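Local atomic coordinates of plasmid Partition par B protein (Enterobacteria phage P1, PDB entry 1ZX4), a protein that controls partitioning of the P1 plasmid by binding DNA and recognising the cis-acting partition sites. Residues Glu53-Phe58 and Ser67-Leu72; Ser9-Gly14 and Ala48-Glu53. All coordinates share one frame; numbering follows the deposited sequence.

Contact 1: residues Glu53-Phe58 and Ser67-Leu72; sequences ELVALF and SDYKTL
Leu72 reaches from helix 66-78 to the end of the short helix 52-55 and the chain just after it, as far as Phe58, and its two methyl branches divide the apolar work. Branch CD1 lies against Leu54, 3.3 Å from CB, with the two leucines passing each other in opposite directions. The same methyl comes to the rim of the Phe58 ring, close to the ring plane, 3.9 Å from CE1. Branch CD2 turns to Val55 and meets CG2 of that residue at 3.5 Å, the two side chains set at about a right angle. With CG anti to the backbone N (chi1 -176°), the CD1 methyl lies at Leu54 and Phe58 and CD2 at Val55.

In the fold this is the junction between the helix-turn-helix region and the helices that follow it in this C-terminal part of ParB: helix 52-55 leans on helix 66-78, while Phe86 of helix 83-102 and Ile119 of helix 108-126 also touch Leu54. The contact is buried and purely apolar, with no hydrogen bond between its segments.

The aromatic share is smaller. Tyr69, one turn before Leu72, offers the edge of its ring to Val55, with CE1 4.1 Å from CG2; Leu64 and Ala50 also pack on this tyrosine.

Polar bonds are found locally, in helix 66-78 and at its start. The carbonyl O of Asp68 accepts both the backbone N of Leu72 and the hydroxyl of Thr71, whose OG1 lies 3.1 Å from it, in the carbonyl plane and on a lone pair. Asp68 OD2 accepts from Thr65 N, just before the helix.

Contact 2: residues Ser9-Gly14 and Ala48-Glu53; sequences SIREIG and ASAPEE
Arg11 stretches from helix 10-22 to the chain that leaves helix 38-48, where its guanidinium is bonded to the carbonyl of Ala50. NH2 donates to Ala50 O at 2.6 Å, the oxygen lying at the edge of the guanidinium near its plane. The bond is bent, with 138° at the hydrogen, and the donor is tilted 25° from the carbonyl plane. Glu52 OE2 stands obliquely to the same group, 3.7 Å from Arg11 NH2, in a long salt bridge that is electrostatic and lacks a directed hydrogen bond.

On the way there the arginine chain runs over the backbone of Ala48, with CD 3.9 Å from Ala48 CA. A bend at chi2 (97°) is followed by an extended chi3, which carries the guanidinium out to Ala50. Nearer the helix, Ala48 CB packs on the backbone of Gly14, which has no side chain, 3.4 Å from its CA.

A second shell steadies these groups. Arg11 NE is bonded to Ala47 O, so two N-H groups of one guanidinium hold one carbonyl near the end of helix 38-48 and one in the chain that follows it. Tyr69 of helix 66-78 packs on both Arg11 and Ala50. Ile10 lies against Ala44 and Ala47 of helix 38-48, probably the second helix of a helix-turn-helix motif at 28-47.

The arginine therefore ties down the exit from this DNA-binding unit mainly through backbone oxygens, and the nearby Glu52 carboxylate would be expected to offset part of its charge.

In the fold
From the N terminus the chain passes through helix 10-22, the helix-turn-helix region 28-47 and the end of helix 38-48, whereupon contact 2 closes a loop of 33 residues, mostly helical. Contact 1 follows directly, closing a short loop with eight residues between its segments. The two loops are in series, neither nested nor crossed, and both use helix 52-55. They also touch in space: Tyr69 CD1 lies 3.4 Å from Ala50 CB, and Val55 CG2 approaches Arg11 NH2. Together they join the helix-turn-helix region to helix 66-78 and, through it and its neighbours, to helices 83-102 and 108-126.

Contact 1: residues Glu53-Phe58 and Ser67-Leu72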
loop_
_atom_site.group_PDB
_atom_site.type_symbol
_atom_site.label_atom_id
_atom_site.label_comp_id
_atom_site.label_asym_id
_atom_site.label_seq_id
_atom_site.Cartn_x
_atom_site.Cartn_y
_atom_site.Cartn_z
ATOM N N GLU C 53 -18.965 -4.161 15.846
ATOM C CA GLU C 53 -17.690 -3.508 15.551
ATOM C C GLU C 53 -17.422 -2.289 16.407
ATOM O O GLU C 53 -16.422 -2.216 17.126
ATOM C CB GLU C 53 -17.631 -3.109 14.077
ATOM C CG GLU C 53 -17.585 -4.288 13.112
ATOM C CD GLU C 53 -18.941 -4.644 12.501
ATOM O OE1 GLU C 53 -19.913 -4.895 13.246
ATOM O OE2 GLU C 53 -19.028 -4.680 11.255
ATOM N N LEU C 54 -18.314 -1.315 16.312
ATOM C CA LEU C 54 -18.176 -0.099 17.094
ATOM C C LEU C 54 -18.183 -0.447 18.585
ATOM O O LEU C 54 -17.265 -0.087 19.320
ATOM C CB LEU C 54 -19.315 0.860 16.755
ATOM C CG LEU C 54 -19.277 1.336 15.304
ATOM C CD1 LEU C 54 -20.452 2.253 15.016
ATOM C CD2 LEU C 54 -17.985 2.061 15.057
ATOM N N VAL C 55 -19.212 -1.159 19.028
ATOM C CA VAL C 55 -19.301 -1.535 20.432
ATOM C C VAL C 55 -17.941 -1.996 20.938
ATOM O O VAL C 55 -17.534 -1.654 22.054
ATOM C CB VAL C 55 -20.326 -2.693 20.668
ATOM C CG1 VAL C 55 -20.308 -3.125 22.135
ATOM C CG2 VAL C 55 -21.724 -2.246 20.272
ATOM N N ALA C 56 -17.234 -2.746 20.097
ATOM C CA ALA C 56 -15.936 -3.295 20.470
ATOM C C ALA C 56 -14.778 -2.300 20.626
ATOM O O ALA C 56 -13.684 -2.673 21.036
ATOM C CB ALA C 56 -15.560 -4.401 19.490
ATOM N N LEU C 57 -15.008 -1.035 20.318
ATOM C CA LEU C 57 -13.945 -0.060 20.461
ATOM C C LEU C 57 -13.815 0.328 21.924
ATOM O O LEU C 57 -12.711 0.466 22.439
ATOM C CB LEU C 57 -14.256 1.173 19.617
ATOM C CG LEU C 57 -14.335 0.937 18.103
ATOM C CD1 LEU C 57 -15.287 1.928 17.443
ATOM C CD2 LEU C 57 -12.956 1.065 17.512
ATOM N N PHE C 58 -14.949 0.465 22.602
ATOM C CA PHE C 58 -14.958 0.878 24.004
ATOM C C PHE C 58 -14.367 -0.085 25.034
ATOM O O PHE C 58 -14.476 -1.310 24.904
ATOM C CB PHE C 58 -16.377 1.254 24.405
ATOM C CG PHE C 58 -17.016 2.204 23.457
ATOM C CD1 PHE C 58 -17.566 1.746 22.267
ATOM C CD2 PHE C 58 -17.025 3.573 23.727
ATOM C CE1 PHE C 58 -18.116 2.634 21.354
ATOM C CE2 PHE C 58 -17.572 4.481 22.822
ATOM C CZ PHE C 58 -18.120 4.011 21.631
ATOM N N SER C 67 -28.650 5.305 25.098
ATOM C CA SER C 67 -28.768 6.427 24.158
ATOM C C SER C 67 -27.541 6.501 23.261
ATOM O O SER C 67 -27.613 6.904 22.092
ATOM C CB SER C 67 -28.963 7.752 24.899
ATOM O OG SER C 67 -29.982 8.537 24.281
ATOM N N ASP C 68 -26.432 6.027 23.815
ATOM C CA ASP C 68 -25.161 6.047 23.113
ATOM C C ASP C 68 -25.323 5.010 22.042
ATOM O O ASP C 68 -25.181 5.280 20.853
ATOM C CB ASP C 68 -24.032 5.678 24.079
ATOM C CG ASP C 68 -23.931 6.645 25.238
ATOM O OD1 ASP C 68 -24.150 7.851 24.968
ATOM O OD2 ASP C 68 -23.626 6.211 26.384
ATOM N N TYR C 69 -25.674 3.813 22.495
ATOM C CA TYR C 69 -25.927 2.684 21.604
ATOM C C TYR C 69 -26.863 3.117 20.476
ATOM O O TYR C 69 -26.610 2.866 19.306
ATOM C CB TYR C 69 -26.616 1.554 22.346
ATOM C CG TYR C 69 -25.743 0.665 23.177
ATOM C CD1 TYR C 69 -24.968 -0.318 22.593
ATOM C CD2 TYR C 69 -25.782 0.728 24.556
ATOM C CE1 TYR C 69 -24.258 -1.245 23.366
ATOM C CE2 TYR C 69 -25.072 -0.186 25.345
ATOM C CZ TYR C 69 -24.313 -1.184 24.742
ATOM O OH TYR C 69 -23.656 -2.149 25.504
ATOM N N LYS C 70 -27.968 3.748 20.848
ATOM C CA LYS C 70 -28.936 4.239 19.887
ATOM C C LYS C 70 -28.235 5.027 18.771
ATOM O O LYS C 70 -28.614 4.905 17.607
ATOM C CB LYS C 70 -29.942 5.146 20.583
ATOM C CG LYS C 70 -31.287 5.229 19.881
ATOM C CD LYS C 70 -31.981 6.575 20.144
ATOM C CE LYS C 70 -32.030 6.953 21.632
ATOM N NZ LYS C 70 -32.652 8.299 21.841
ATOM N N THR C 71 -27.227 5.834 19.131
ATOM C CA THR C 71 -26.458 6.635 18.156
ATOM C C THR C 71 -25.273 5.820 17.620
ATOM O O THR C 71 -24.698 6.152 16.586
ATOM C CB THR C 71 -25.886 7.972 18.762
ATOM O OG1 THR C 71 -24.509 7.792 19.126
ATOM C CG2 THR C 71 -26.677 8.401 20.003
ATOM N N LEU C 72 -24.902 4.769 18.345
ATOM C CA LEU C 72 -23.820 3.895 17.937
ATOM C C LEU C 72 -24.433 2.998 16.866
ATOM O O LEU C 72 -23.865 2.809 15.792
ATOM C CB LEU C 72 -23.363 3.058 19.125
ATOM C CG LEU C 72 -22.166 2.152 18.865
ATOM C CD1 LEU C 72 -20.945 3.021 18.697
ATOM C CD2 LEU C 72 -21.964 1.192 20.012
#

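Contact 2: residues Ser9-Gly14 and Ala48-Glu53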
loop_
_atom_site.group_PDB
_atom_site.type_symbol
_atom_site.label_atom_id
_atom_site.label_comp_id
_atom_site.label_asym_id
_atom_site.label_seq_id
_atom_site.Cartn_x
_atom_site.Cartn_y
_atom_site.Cartn_z
ATOM N N SER C 9 -24.953 -6.349 30.673
ATOM C CA SER C 9 -25.360 -5.467 29.607
ATOM C C SER C 9 -26.781 -5.555 29.095
ATOM O O SER C 9 -27.295 -6.642 28.828
ATOM C CB SER C 9 -24.368 -5.630 28.462
ATOM O OG SER C 9 -23.791 -6.931 28.475
ATOM N N ILE C 10 -27.425 -4.397 28.959
ATOM C CA ILE C 10 -28.773 -4.366 28.414
ATOM C C ILE C 10 -28.653 -5.394 27.278
ATOM O O ILE C 10 -29.508 -6.264 27.093
ATOM C CB ILE C 10 -29.108 -2.943 27.850
ATOM C CG1 ILE C 10 -30.590 -2.838 27.500
ATOM C CG2 ILE C 10 -28.279 -2.654 26.618
ATOM C CD1 ILE C 10 -31.512 -2.810 28.700
ATOM N N ARG C 11 -27.508 -5.308 26.599
ATOM C CA ARG C 11 -27.107 -6.157 25.487
ATOM C C ARG C 11 -27.331 -7.655 25.695
ATOM O O ARG C 11 -27.877 -8.320 24.825
ATOM C CB ARG C 11 -25.632 -5.916 25.198
ATOM C CG ARG C 11 -25.259 -5.998 23.747
ATOM C CD ARG C 11 -25.212 -4.610 23.148
ATOM N NE ARG C 11 -24.873 -4.624 21.727
ATOM C CZ ARG C 11 -23.827 -5.256 21.204
ATOM N NH1 ARG C 11 -22.996 -5.949 21.981
ATOM N NH2 ARG C 11 -23.606 -5.183 19.898
ATOM N N GLU C 12 -26.895 -8.193 26.826
ATOM C CA GLU C 12 -27.067 -9.621 27.096
ATOM C C GLU C 12 -28.526 -9.957 27.336
ATOM O O GLU C 12 -28.938 -11.108 27.203
ATOM C CB GLU C 12 -26.236 -10.043 28.304
ATOM C CG GLU C 12 -24.756 -10.123 28.013
ATOM C CD GLU C 12 -24.386 -11.389 27.277
ATOM O OE1 GLU C 12 -23.411 -11.347 26.494
ATOM O OE2 GLU C 12 -25.059 -12.426 27.495
ATOM N N ILE C 13 -29.300 -8.945 27.713
ATOM C CA ILE C 13 -30.726 -9.138 27.926
ATOM C C ILE C 13 -31.217 -9.232 26.502
ATOM O O ILE C 13 -32.019 -10.097 26.165
ATOM C CB ILE C 13 -31.394 -7.919 28.576
ATOM C CG1 ILE C 13 -30.584 -7.453 29.788
ATOM C CG2 ILE C 13 -32.809 -8.282 28.983
ATOM C CD1 ILE C 13 -31.067 -6.145 30.397
ATOM N N GLY C 14 -30.708 -8.321 25.675
ATOM C CA GLY C 14 -31.048 -8.304 24.270
ATOM C C GLY C 14 -30.749 -9.664 23.656
ATOM O O GLY C 14 -31.584 -10.222 22.952
ATOM N N ALA C 48 -29.097 -4.360 21.724
ATOM C CA ALA C 48 -28.520 -5.628 21.281
ATOM C C ALA C 48 -28.324 -5.654 19.773
ATOM O O ALA C 48 -27.873 -6.658 19.217
ATOM C CB ALA C 48 -29.407 -6.798 21.722
ATOM N N SER C 49 -28.659 -4.539 19.126
ATOM C CA SER C 49 -28.521 -4.405 17.681
ATOM C C SER C 49 -27.314 -3.555 17.323
ATOM O O SER C 49 -26.882 -3.549 16.184
ATOM C CB SER C 49 -29.743 -3.720 17.088
ATOM O OG SER C 49 -29.471 -2.336 16.904
ATOM N N ALA C 50 -26.791 -2.812 18.290
ATOM C CA ALA C 50 -25.652 -1.940 18.046
ATOM C C ALA C 50 -24.521 -2.676 17.345
ATOM O O ALA C 50 -24.159 -3.784 17.728
ATOM C CB ALA C 50 -25.168 -1.347 19.350
ATOM N N PRO C 51 -23.941 -2.049 16.310
ATOM C CA PRO C 51 -22.844 -2.555 15.481
ATOM C C PRO C 51 -21.723 -3.172 16.284
ATOM O O PRO C 51 -20.824 -2.473 16.741
ATOM C CB PRO C 51 -22.366 -1.310 14.744
ATOM C CG PRO C 51 -23.588 -0.485 14.643
ATOM C CD PRO C 51 -24.188 -0.630 16.009
ATOM N N GLU C 52 -21.772 -4.480 16.458
ATOM C CA GLU C 52 -20.731 -5.175 17.197
ATOM C C GLU C 52 -19.369 -4.450 17.082
ATOM O O GLU C 52 -18.713 -4.155 18.085
ATOM C CB GLU C 52 -20.610 -6.584 16.633
ATOM C CG GLU C 52 -21.930 -7.162 16.153
ATOM C CD GLU C 52 -22.443 -8.218 17.095
ATOM O OE1 GLU C 52 -21.704 -9.188 17.352
ATOM O OE2 GLU C 52 -23.575 -8.094 17.594
ATOM N N GLU C 53 -18.965 -4.161 15.846
ATOM C CA GLU C 53 -17.690 -3.508 15.551
ATOM C C GLU C 53 -17.422 -2.289 16.407
ATOM O O GLU C 53 -16.422 -2.216 17.126
ATOM C CB GLU C 53 -17.631 -3.109 14.077
ATOM C CG GLU C 53 -17.585 -4.288 13.112
ATOM C CD GLU C 53 -18.941 -4.644 12.501
ATOM O OE1 GLU C 53 -19.913 -4.895 13.246
ATOM O OE2 GLU C 53 -19.028 -4.680 11.255
#